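AGR_C_1268p (Agrobacterium tumefaciens str. C58, PDB 2GHS) probably acts as a metal-dependent gluconolactonase of the SMP-30/regucalcin family, hydrolysing sugar lactones in the central pocket of a beta-propeller. Local coordinates at residues A[48-53]-A[66-71]; A[89-94]-A[106-111]; A[199-204]-A[223-228]. One frame throughout, in Å; residues are numbered along the deposited sequence. Where two conformers were deposited one is given.

Contact 1 of 3, residues A[48-53]-A[66-71]. With EDO (1,2-ethanediol), chain D.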
loop_
_atom_site.group_PDB
_atom_site.type_symbol
_atom_site.label_atom_id
_atom_site.label_comp_id
_atom_site.label_asym_id
_atom_site.label_seq_id
_atom_site.Cartn_x
_atom_site.Cartn_y
_atom_site.Cartn_z
HETATM N N MSE A 48 -9.836 -10.851 4.796
HETATM C CA MSE A 48 -9.142 -9.924 5.667
HETATM C C MSE A 48 -10.107 -8.883 6.175
HETATM O O MSE A 48 -10.838 -8.276 5.395
HETATM C CB MSE A 48 -8.064 -9.163 4.899
HETATM C CG MSE A 48 -7.056 -10.010 4.203
HETATM SE SE MSE A 48 -5.829 -10.952 5.450
HETATM C CE MSE A 48 -6.771 -12.610 5.511
ATOM N N LEU A 49 -10.068 -8.631 7.476
ATOM C CA LEU A 49 -10.829 -7.508 8.037
ATOM C C LEU A 49 -10.323 -6.216 7.416
ATOM O O LEU A 49 -11.117 -5.397 6.946
ATOM C CB LEU A 49 -10.705 -7.504 9.553
ATOM C CG LEU A 49 -11.400 -6.393 10.292
ATOM C CD1 LEU A 49 -12.877 -6.502 10.027
ATOM C CD2 LEU A 49 -11.034 -6.520 11.792
ATOM N N LEU A 50 -8.997 -6.058 7.342
ATOM C CA LEU A 50 -8.420 -4.872 6.707
ATOM C C LEU A 50 -7.120 -5.278 6.026
ATOM O O LEU A 50 -6.012 -5.118 6.574
ATOM C CB LEU A 50 -8.238 -3.732 7.721
ATOM C CG LEU A 50 -7.771 -2.397 7.120
ATOM C CD1 LEU A 50 -8.611 -2.002 5.957
ATOM C CD2 LEU A 50 -7.744 -1.275 8.168
ATOM N N GLY A 51 -7.261 -5.859 4.836
ATOM C CA GLY A 51 -6.122 -6.270 4.073
ATOM C C GLY A 51 -5.434 -5.037 3.546
ATOM O O GLY A 51 -6.121 -4.153 2.986
ATOM N N GLU A 52 -4.103 -4.945 3.719
ATOM C CA GLU A 52 -3.359 -3.748 3.295
ATOM C C GLU A 52 -1.868 -3.972 3.131
ATOM O O GLU A 52 -1.317 -5.009 3.548
ATOM C CB GLU A 52 -3.545 -2.593 4.317
ATOM C CG GLU A 52 -4.565 -1.488 3.963
ATOM C CD GLU A 52 -4.166 -0.569 2.763
ATOM O OE1 GLU A 52 -3.119 -0.856 2.097
ATOM O OE2 GLU A 52 -4.930 0.428 2.507
ATOM N N GLY A 53 -1.201 -2.998 2.500
ATOM C CA GLY A 53 0.238 -3.046 2.429
ATOM C C GLY A 53 0.907 -4.207 1.685
ATOM O O GLY A 53 1.995 -4.629 2.088
ATOM N N PHE A 66 -0.626 -7.263 5.072
ATOM C CA PHE A 66 -1.070 -7.217 6.428
ATOM C C PHE A 66 -2.578 -7.325 6.569
ATOM O O PHE A 66 -3.329 -6.961 5.683
ATOM C CB PHE A 66 -0.626 -5.891 7.090
ATOM C CG PHE A 66 0.847 -5.711 7.163
ATOM C CD1 PHE A 66 1.533 -5.110 6.105
ATOM C CD2 PHE A 66 1.539 -6.092 8.286
ATOM C CE1 PHE A 66 2.920 -4.930 6.172
ATOM C CE2 PHE A 66 2.907 -5.940 8.367
ATOM C CZ PHE A 66 3.603 -5.367 7.304
ATOM N N ASN A 67 -2.991 -7.815 7.730
ATOM C CA ASN A 67 -4.371 -7.663 8.241
ATOM C C ASN A 67 -4.262 -6.690 9.399
ATOM O O ASN A 67 -3.975 -7.093 10.505
ATOM C CB ASN A 67 -4.937 -8.997 8.660
ATOM C CG ASN A 67 -6.436 -8.957 8.916
ATOM O OD1 ASN A 67 -7.084 -7.957 8.671
ATOM N ND2 ASN A 67 -6.986 -10.073 9.399
ATOM N N ILE A 68 -4.411 -5.401 9.091
ATOM C CA ILE A 68 -3.884 -4.352 9.988
ATOM C C ILE A 68 -4.458 -4.478 11.396
ATOM O O ILE A 68 -3.718 -4.582 12.385
ATOM C CB ILE A 68 -4.146 -2.907 9.457
ATOM C CG1 ILE A 68 -3.358 -2.630 8.189
ATOM C CG2 ILE A 68 -3.736 -1.867 10.558
ATOM C CD1 ILE A 68 -3.575 -1.213 7.685
ATOM N N LEU A 69 -5.771 -4.452 11.484
ATOM C CA LEU A 69 -6.472 -4.359 12.767
ATOM C C LEU A 69 -6.348 -5.635 13.589
ATOM O O LEU A 69 -6.486 -5.585 14.782
ATOM C CB LEU A 69 -7.954 -4.035 12.541
ATOM C CG LEU A 69 -8.226 -2.760 11.708
ATOM C CD1 LEU A 69 -9.714 -2.525 11.510
ATOM C CD2 LEU A 69 -7.583 -1.548 12.369
ATOM N N GLU A 70 -6.031 -6.767 12.953
ATOM C CA GLU A 70 -5.831 -8.035 13.675
ATOM C C GLU A 70 -4.348 -8.366 13.958
ATOM O O GLU A 70 -4.025 -9.458 14.465
ATOM C CB GLU A 70 -6.462 -9.197 12.902
ATOM C CG GLU A 70 -7.962 -9.037 12.708
ATOM C CD GLU A 70 -8.802 -9.495 13.898
ATOM O OE1 GLU A 70 -8.304 -9.534 15.044
ATOM O OE2 GLU A 70 -9.981 -9.833 13.664
ATOM N N ARG A 71 -3.451 -7.459 13.598
ATOM C CA ARG A 71 -2.016 -7.594 13.922
ATOM C C ARG A 71 -1.411 -8.844 13.274
ATOM O O ARG A 71 -0.755 -9.630 13.936
ATOM C CB ARG A 71 -1.772 -7.570 15.427
ATOM C CG ARG A 71 -2.324 -6.361 16.129
ATOM C CD ARG A 71 -1.877 -6.267 17.617
ATOM N NE ARG A 71 -1.994 -7.592 18.221
ATOM C CZ ARG A 71 -3.096 -8.108 18.734
ATOM N NH1 ARG A 71 -4.154 -7.362 18.903
ATOM N NH2 ARG A 71 -3.113 -9.366 19.160
HETATM C C1 EDO D . -7.502 3.005 5.801
HETATM O O1 EDO D . -6.721 2.005 6.462
HETATM C C2 EDO D . -7.452 2.690 4.299
HETATM O O2 EDO D . -6.098 2.762 3.795
HETATM O O HOH W 1 -9.695 -10.893 9.414
#

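Contact 2 of 3, residues A[89-94]-A[106-111]. With K (potassium ion), chain B.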
loop_
_atom_site.group_PDB
_atom_site.type_symbol
_atom_site.label_atom_id
_atom_site.label_comp_id
_atom_site.label_asym_id
_atom_site.label_seq_id
_atom_site.Cartn_x
_atom_site.Cartn_y
_atom_site.Cartn_z
ATOM N N PRO A 89 2.924 -8.154 17.616
ATOM C CA PRO A 89 2.546 -7.474 18.837
ATOM C C PRO A 89 2.108 -6.007 18.565
ATOM O O PRO A 89 2.044 -5.239 19.509
ATOM C CB PRO A 89 3.864 -7.433 19.622
ATOM C CG PRO A 89 4.915 -7.342 18.552
ATOM C CD PRO A 89 4.353 -8.028 17.319
ATOM N N PHE A 90 1.882 -5.632 17.299
ATOM C CA PHE A 90 1.515 -4.302 16.918
ATOM C C PHE A 90 0.733 -4.376 15.609
ATOM O O PHE A 90 0.630 -5.468 14.996
ATOM C CB PHE A 90 2.742 -3.368 16.833
ATOM C CG PHE A 90 3.914 -3.923 16.063
ATOM C CD1 PHE A 90 3.770 -4.394 14.787
ATOM C CD2 PHE A 90 5.166 -4.001 16.661
ATOM C CE1 PHE A 90 4.870 -4.909 14.058
ATOM C CE2 PHE A 90 6.235 -4.503 15.962
ATOM C CZ PHE A 90 6.097 -4.982 14.668
HETATM N N MSE A 91 0.189 -3.231 15.190
HETATM C CA MSE A 91 -0.539 -3.171 13.935
HETATM C C MSE A 91 0.429 -2.792 12.844
HETATM O O MSE A 91 0.715 -1.614 12.624
HETATM C CB MSE A 91 -1.733 -2.179 14.010
HETATM C CG MSE A 91 -2.781 -2.614 14.971
HETATM SE SE MSE A 91 -4.301 -1.370 14.821
HETATM C CE MSE A 91 -5.447 -2.108 16.049
ATOM N N GLY A 92 0.977 -3.785 12.174
ATOM C CA GLY A 92 1.854 -3.489 11.036
ATOM C C GLY A 92 1.022 -3.031 9.863
ATOM O O GLY A 92 -0.056 -3.569 9.636
ATOM N N SER A 93 1.556 -2.081 9.075
ATOM C CA SER A 93 0.900 -1.655 7.837
ATOM C C SER A 93 1.757 -1.559 6.588
ATOM O O SER A 93 1.180 -1.399 5.502
ATOM C CB SER A 93 0.223 -0.327 8.041
ATOM O OG SER A 93 1.215 0.674 8.274
ATOM N N ALA A 94 3.090 -1.639 6.721
ATOM C CA ALA A 94 3.980 -1.610 5.533
ATOM C C ALA A 94 5.187 -2.447 5.770
ATOM O O ALA A 94 5.662 -2.549 6.892
ATOM C CB ALA A 94 4.413 -0.223 5.163
ATOM N N ALA A 106 6.693 -1.149 9.266
ATOM C CA ALA A 106 6.134 0.069 9.850
ATOM C C ALA A 106 4.882 -0.341 10.603
ATOM O O ALA A 106 4.053 -1.071 10.100
ATOM C CB ALA A 106 5.778 1.078 8.784
ATOM N N SER A 107 4.737 0.175 11.810
ATOM C CA SER A 107 3.589 -0.123 12.616
ATOM C C SER A 107 3.122 1.092 13.397
ATOM O O SER A 107 3.775 2.157 13.380
ATOM C CB SER A 107 3.960 -1.208 13.615
ATOM O OG SER A 107 4.704 -0.710 14.733
ATOM N N ASP A 108 1.996 0.917 14.097
ATOM C CA ASP A 108 1.455 1.902 15.015
ATOM C C ASP A 108 2.346 2.222 16.182
ATOM O O ASP A 108 2.155 3.242 16.851
ATOM C CB ASP A 108 0.045 1.507 15.490
ATOM C CG ASP A 108 -0.020 0.151 16.227
ATOM O OD1 ASP A 108 0.889 -0.679 16.057
ATOM O OD2 ASP A 108 -1.059 -0.097 16.924
ATOM N N ASP A 109 3.313 1.369 16.442
ATOM C CA ASP A 109 4.186 1.572 17.567
ATOM C C ASP A 109 5.649 1.922 17.215
ATOM O O ASP A 109 6.489 2.084 18.125
ATOM C CB ASP A 109 4.122 0.303 18.453
ATOM C CG ASP A 109 2.711 0.078 19.086
ATOM O OD1 ASP A 109 1.873 1.027 19.132
ATOM O OD2 ASP A 109 2.459 -1.058 19.532
ATOM N N GLY A 110 5.947 2.110 15.926
ATOM C CA GLY A 110 7.266 2.405 15.474
ATOM C C GLY A 110 7.676 1.534 14.306
ATOM O O GLY A 110 6.873 0.739 13.781
ATOM N N LEU A 111 8.918 1.713 13.879
ATOM C CA LEU A 111 9.536 0.964 12.810
ATOM C C LEU A 111 10.448 -0.114 13.402
ATOM O O LEU A 111 11.281 0.179 14.264
ATOM C CB LEU A 111 10.384 1.904 11.996
ATOM C CG LEU A 111 9.598 2.973 11.268
ATOM C CD1 LEU A 111 10.406 4.244 11.153
ATOM C CD2 LEU A 111 9.219 2.463 9.908
HETATM K K K B . 1.056 5.546 17.348
HETATM O O HOH W 2 1.866 -3.035 21.170
HETATM O O HOH W 3 1.021 6.198 14.610
#

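Contact 3 of 3, residues A[199-204]-A[223-228]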
loop_
_atom_site.group_PDB
_atom_site.type_symbol
_atom_site.label_atom_id
_atom_site.label_comp_id
_atom_site.label_asym_id
_atom_site.label_seq_id
_atom_site.Cartn_x
_atom_site.Cartn_y
_atom_site.Cartn_z
ATOM N N LYS A 199 -9.767 11.266 2.422
ATOM C CA LYS A 199 -10.953 12.064 2.744
ATOM C C LYS A 199 -11.195 13.246 1.770
ATOM O O LYS A 199 -12.298 13.819 1.747
ATOM C CB LYS A 199 -10.853 12.593 4.171
ATOM C CG LYS A 199 -10.899 11.504 5.238
ATOM N N VAL A 200 -10.167 13.605 0.990
ATOM C CA VAL A 200 -10.175 14.763 0.104
ATOM C C VAL A 200 -10.177 14.326 -1.365
ATOM O O VAL A 200 -10.889 14.909 -2.205
ATOM C CB VAL A 200 -8.950 15.653 0.413
ATOM C CG1 VAL A 200 -8.767 16.755 -0.634
ATOM C CG2 VAL A 200 -9.038 16.233 1.837
ATOM N N ASN A 201 -9.446 13.257 -1.677
ATOM C CA ASN A 201 -9.442 12.662 -3.020
ATOM C C ASN A 201 -8.829 13.577 -4.087
ATOM O O ASN A 201 -9.217 13.536 -5.260
ATOM C CB ASN A 201 -10.850 12.214 -3.456
ATOM C CG ASN A 201 -11.176 10.766 -3.079
ATOM O OD1 ASN A 201 -10.287 9.955 -2.775
ATOM N ND2 ASN A 201 -12.466 10.449 -3.088
ATOM N N ARG A 202 -7.859 14.389 -3.675
ATOM C CA ARG A 202 -7.012 15.098 -4.620
ATOM C C ARG A 202 -5.629 14.500 -4.610
ATOM O O ARG A 202 -4.839 14.713 -3.666
ATOM C CB ARG A 202 -6.944 16.591 -4.333
ATOM C CG ARG A 202 -8.266 17.253 -4.497
ATOM C CD ARG A 202 -8.168 18.775 -4.575
ATOM N NE ARG A 202 -9.525 19.352 -4.650
ATOM C CZ ARG A 202 -10.224 19.796 -3.603
ATOM N NH1 ARG A 202 -9.696 19.781 -2.383
ATOM N NH2 ARG A 202 -11.457 20.285 -3.778
ATOM N N LEU A 203 -5.331 13.725 -5.633
ATOM C CA LEU A 203 -4.033 13.046 -5.711
ATOM C C LEU A 203 -2.982 14.099 -6.090
ATOM O O LEU A 203 -3.112 14.806 -7.113
ATOM C CB LEU A 203 -4.085 11.895 -6.716
ATOM C CG LEU A 203 -2.849 10.982 -6.743
ATOM C CD1 LEU A 203 -3.239 9.552 -7.143
ATOM C CD2 LEU A 203 -1.810 11.551 -7.684
HETATM N N MSE A 204 -1.972 14.214 -5.255
HETATM C CA MSE A 204 -0.931 15.210 -5.399
HETATM C C MSE A 204 0.294 14.596 -6.064
HETATM O O MSE A 204 0.561 13.416 -5.901
HETATM C CB MSE A 204 -0.516 15.683 -4.012
HETATM C CG MSE A 204 -1.674 16.062 -3.119
HETATM SE SE MSE A 204 -2.792 17.487 -3.828
HETATM C CE MSE A 204 -1.593 18.999 -3.652
ATOM N N ILE A 223 -4.412 14.759 -9.878
ATOM C CA ILE A 223 -5.740 14.190 -10.220
ATOM C C ILE A 223 -6.799 14.606 -9.174
ATOM O O ILE A 223 -6.706 14.203 -8.005
ATOM C CB ILE A 223 -5.673 12.631 -10.326
ATOM C CG1 ILE A 223 -4.614 12.215 -11.373
ATOM C CG2 ILE A 223 -7.079 12.064 -10.637
ATOM C CD1 ILE A 223 -4.171 10.747 -11.314
ATOM N N ASP A 224 -7.767 15.436 -9.607
ATOM C CA ASP A 224 -8.852 15.874 -8.742
ATOM C C ASP A 224 -10.008 14.890 -8.959
ATOM O O ASP A 224 -10.674 14.892 -10.017
ATOM C CB ASP A 224 -9.293 17.299 -9.101
ATOM C CG ASP A 224 -10.285 17.879 -8.094
ATOM O OD1 ASP A 224 -10.961 17.113 -7.387
ATOM O OD2 ASP A 224 -10.389 19.115 -8.033
ATOM N N SER A 225 -10.229 14.047 -7.961
ATOM C CA SER A 225 -11.337 13.088 -8.013
ATOM C C SER A 225 -12.297 13.374 -6.862
ATOM O O SER A 225 -12.963 12.483 -6.359
ATOM C CB SER A 225 -10.833 11.628 -7.991
ATOM O OG SER A 225 -10.277 11.245 -6.738
ATOM N N THR A 226 -12.379 14.644 -6.456
ATOM C CA THR A 226 -13.198 15.046 -5.308
ATOM C C THR A 226 -14.677 14.899 -5.615
ATOM O O THR A 226 -15.154 15.319 -6.659
ATOM C CB THR A 226 -12.936 16.497 -4.907
ATOM O OG1 THR A 226 -11.559 16.668 -4.542
ATOM C CG2 THR A 226 -13.858 16.926 -3.734
ATOM N N GLY A 227 -15.404 14.293 -4.683
ATOM C CA GLY A 227 -16.825 14.069 -4.858
ATOM C C GLY A 227 -17.200 12.863 -5.710
ATOM O O GLY A 227 -18.382 12.493 -5.766
ATOM N N ILE A 228 -16.214 12.272 -6.388
ATOM C CA ILE A 228 -16.468 11.077 -7.199
ATOM C C ILE A 228 -16.477 9.887 -6.267
ATOM O O ILE A 228 -15.712 9.837 -5.284
ATOM C CB ILE A 228 -15.452 10.916 -8.338
ATOM C CG1 ILE A 228 -15.398 12.201 -9.167
ATOM C CG2 ILE A 228 -15.793 9.694 -9.219
ATOM C CD1 ILE A 228 -16.774 12.811 -9.482
HETATM O O HOH W 4 -14.267 12.862 -2.353
HETATM O O HOH W 5 -12.626 19.888 -6.726
#

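Contact 1 of 3, residues A[48-53]-A[66-71]
Asn67 and Leu50 meet at the open end of an antiparallel beta hairpin, the first two strands of a propeller blade, where the pairing of 51-57 with 62-67 gives way to loops. The amide oxygen OD1 of Asn67 takes the N-H of Leu50 at 3.0 Å in a nearly straight bond of 172°, so a side chain carries on the pairing where the strands part. Asn67 reaches it with CG anti to its own backbone N (chi1 -168°). An asparagine suits the place because its ND2 is useful too: it donates to a water shared with Leu49 N and to Glu72, which fixes the amide's rotation. Met48, present as selenomethionine, rests its SE on Asn67 CB at 3.9 Å.

Toward the strands, Ile68 N donates to Leu50 O, and Glu52 and Phe66 form a hydrogen-bonded pair. Leu50 CD2 packs on Leu69 CG at 3.9 Å, while Ile68 CD1 lies 3.6 Å from Glu52 CB. Ile68 runs alongside the Glu52 chain and probably helps to set the carboxylate, a predicted divalent-metal ligand close to Asp233, the predicted proton donor/acceptor. No such metal is modelled there; a 1,2-ethanediol, probably from the crystallisation liquor, gives its O2 proton to Glu52 OE2 and also bonds Arg135, Asn137 and Asn182. Glu52 OE1 accepts Gly53 N at 2.9 Å through its anti lone pair.

Contact 2 of 3, residues A[89-94]-A[106-111]
The carboxylate oxygen OD1 of Asp108 accepts the backbone N-H of Met91 at 2.8 Å, and the donor stands well above the carboxylate plane, 43° out of it. Asp108 can turn back to this N-H because its CG sits between the backbone N and the carbonyl carbon (chi1 60°). The exchange is mutual, since Asp108 N donates to Met91 O at 3.2 Å. The other oxygen, OD2, lies against CB and CG of Met91 and forms a salt bridge with Arg154, so both ends of the carboxylate are engaged and its negative charge is probably well compensated.

Next to it, Phe90 lays one ring face over Ser107: CB of the serine is 3.8 Å from the ring centroid, a CH-pi contact, and the ring of Pro89 backs the opposite face through CD. Ser107 suits the site because its small side chain fits beneath the ring while OG serves the turn that follows. That hydroxyl donates to Gly110 O at 2.8 Å and accepts from Asp109 N at 3.0 Å, an ST turn set within the type I turn 107-110. Gly110 O is gripped from opposite faces of its plane by Ser107 N and OG. Gly110 itself has a positive phi of 132°, where a side chain would be jammed against the preceding carbonyl.

Further along, Ser93 N donates to Ala106 O and Ala106 N to Ala94 O; Ser93 and Ala94 thus both face Ala106, a classic beta bulge. The CB atoms of Ala94 and Ala106 meet at 4.1 Å, and Ile149 of strand 147-153 packs on both. Asp108 O binds the potassium ion, along with carbonyls of Glu128, Leu131 and Asn134 and a water. Together these make a bulged propeller-blade hairpin whose following turn supplies a metal ligand.

Contact 3 of 3, residues A[199-204]-A[223-228]
Asp224 sets its CG anti to the backbone N (chi1 -172°), a torsion that turns the carboxylate along the extended chain of Arg202, the two side chains pointing the same way. Beside them Ser225 N donates to Asn201 O at 2.9 Å, close to the line of the carbonyl; in one of two modelled conformers Ser225 OG bonds the same oxygen. Asn201 has a positive phi, a conformation that asparagine tolerates better than most residues; its amide is held by Met232 N and Gly230 O, linking this edge to the next blade.

These residues end the pairing of strands 202-207 and 220-224, where Leu203 and Ile223 exchange two backbone bonds and their CB atoms lie 4.0 Å apart. On the face that carries Arg202 and Asp224, Asp224 OD1 accepts Thr226 N at 3.0 Å, an Asx turn leading into the type II turn 225-228. Gly227 suits that turn, since at its backbone angles a CB would be jammed against the carbonyl O of Thr226. Thr226 OG1 lies over one face of the Arg202 guanidinium and 3.3 Å from Arg202 CG.

Arg202 NE meets Asp224 OD2 at the edge of the guanidinium in a long salt bridge of 3.5 Å whose hydrogen bond is weak, with the two planes 79° apart. A water joining Arg202 NH2 to Asp224 OD2 supplements it, which implies a partly hydrated, probably modest electrostatic link beside the backbone bonds.

All three contacts join neighbouring antiparallel strands of one beta-propeller, but they lie differently round its predicted active site. Contacts 1 and 2 belong to successive blades, their centres 11 Å apart, and they touch: Phe66 CE1 comes within 3.3 Å of Ala94 N, and Ile68 O within 3.4 Å of Met91 CG. Both approach Arg135, predicted to bind substrate, with side chains of Ile68 and Asp108 each about 4 Å from it. Contact 1 supplies the predicted metal ligand Glu52, its side chain about 4 Å from that of Asp233; contact 2 supplies one carbonyl ligand, Asp108 O, of the potassium ion. Contact 3 stands apart, its centre 24 Å and 27 Å from those of contacts 1 and 2, with the Asn201 side chain about 7 Å from that of Asp233.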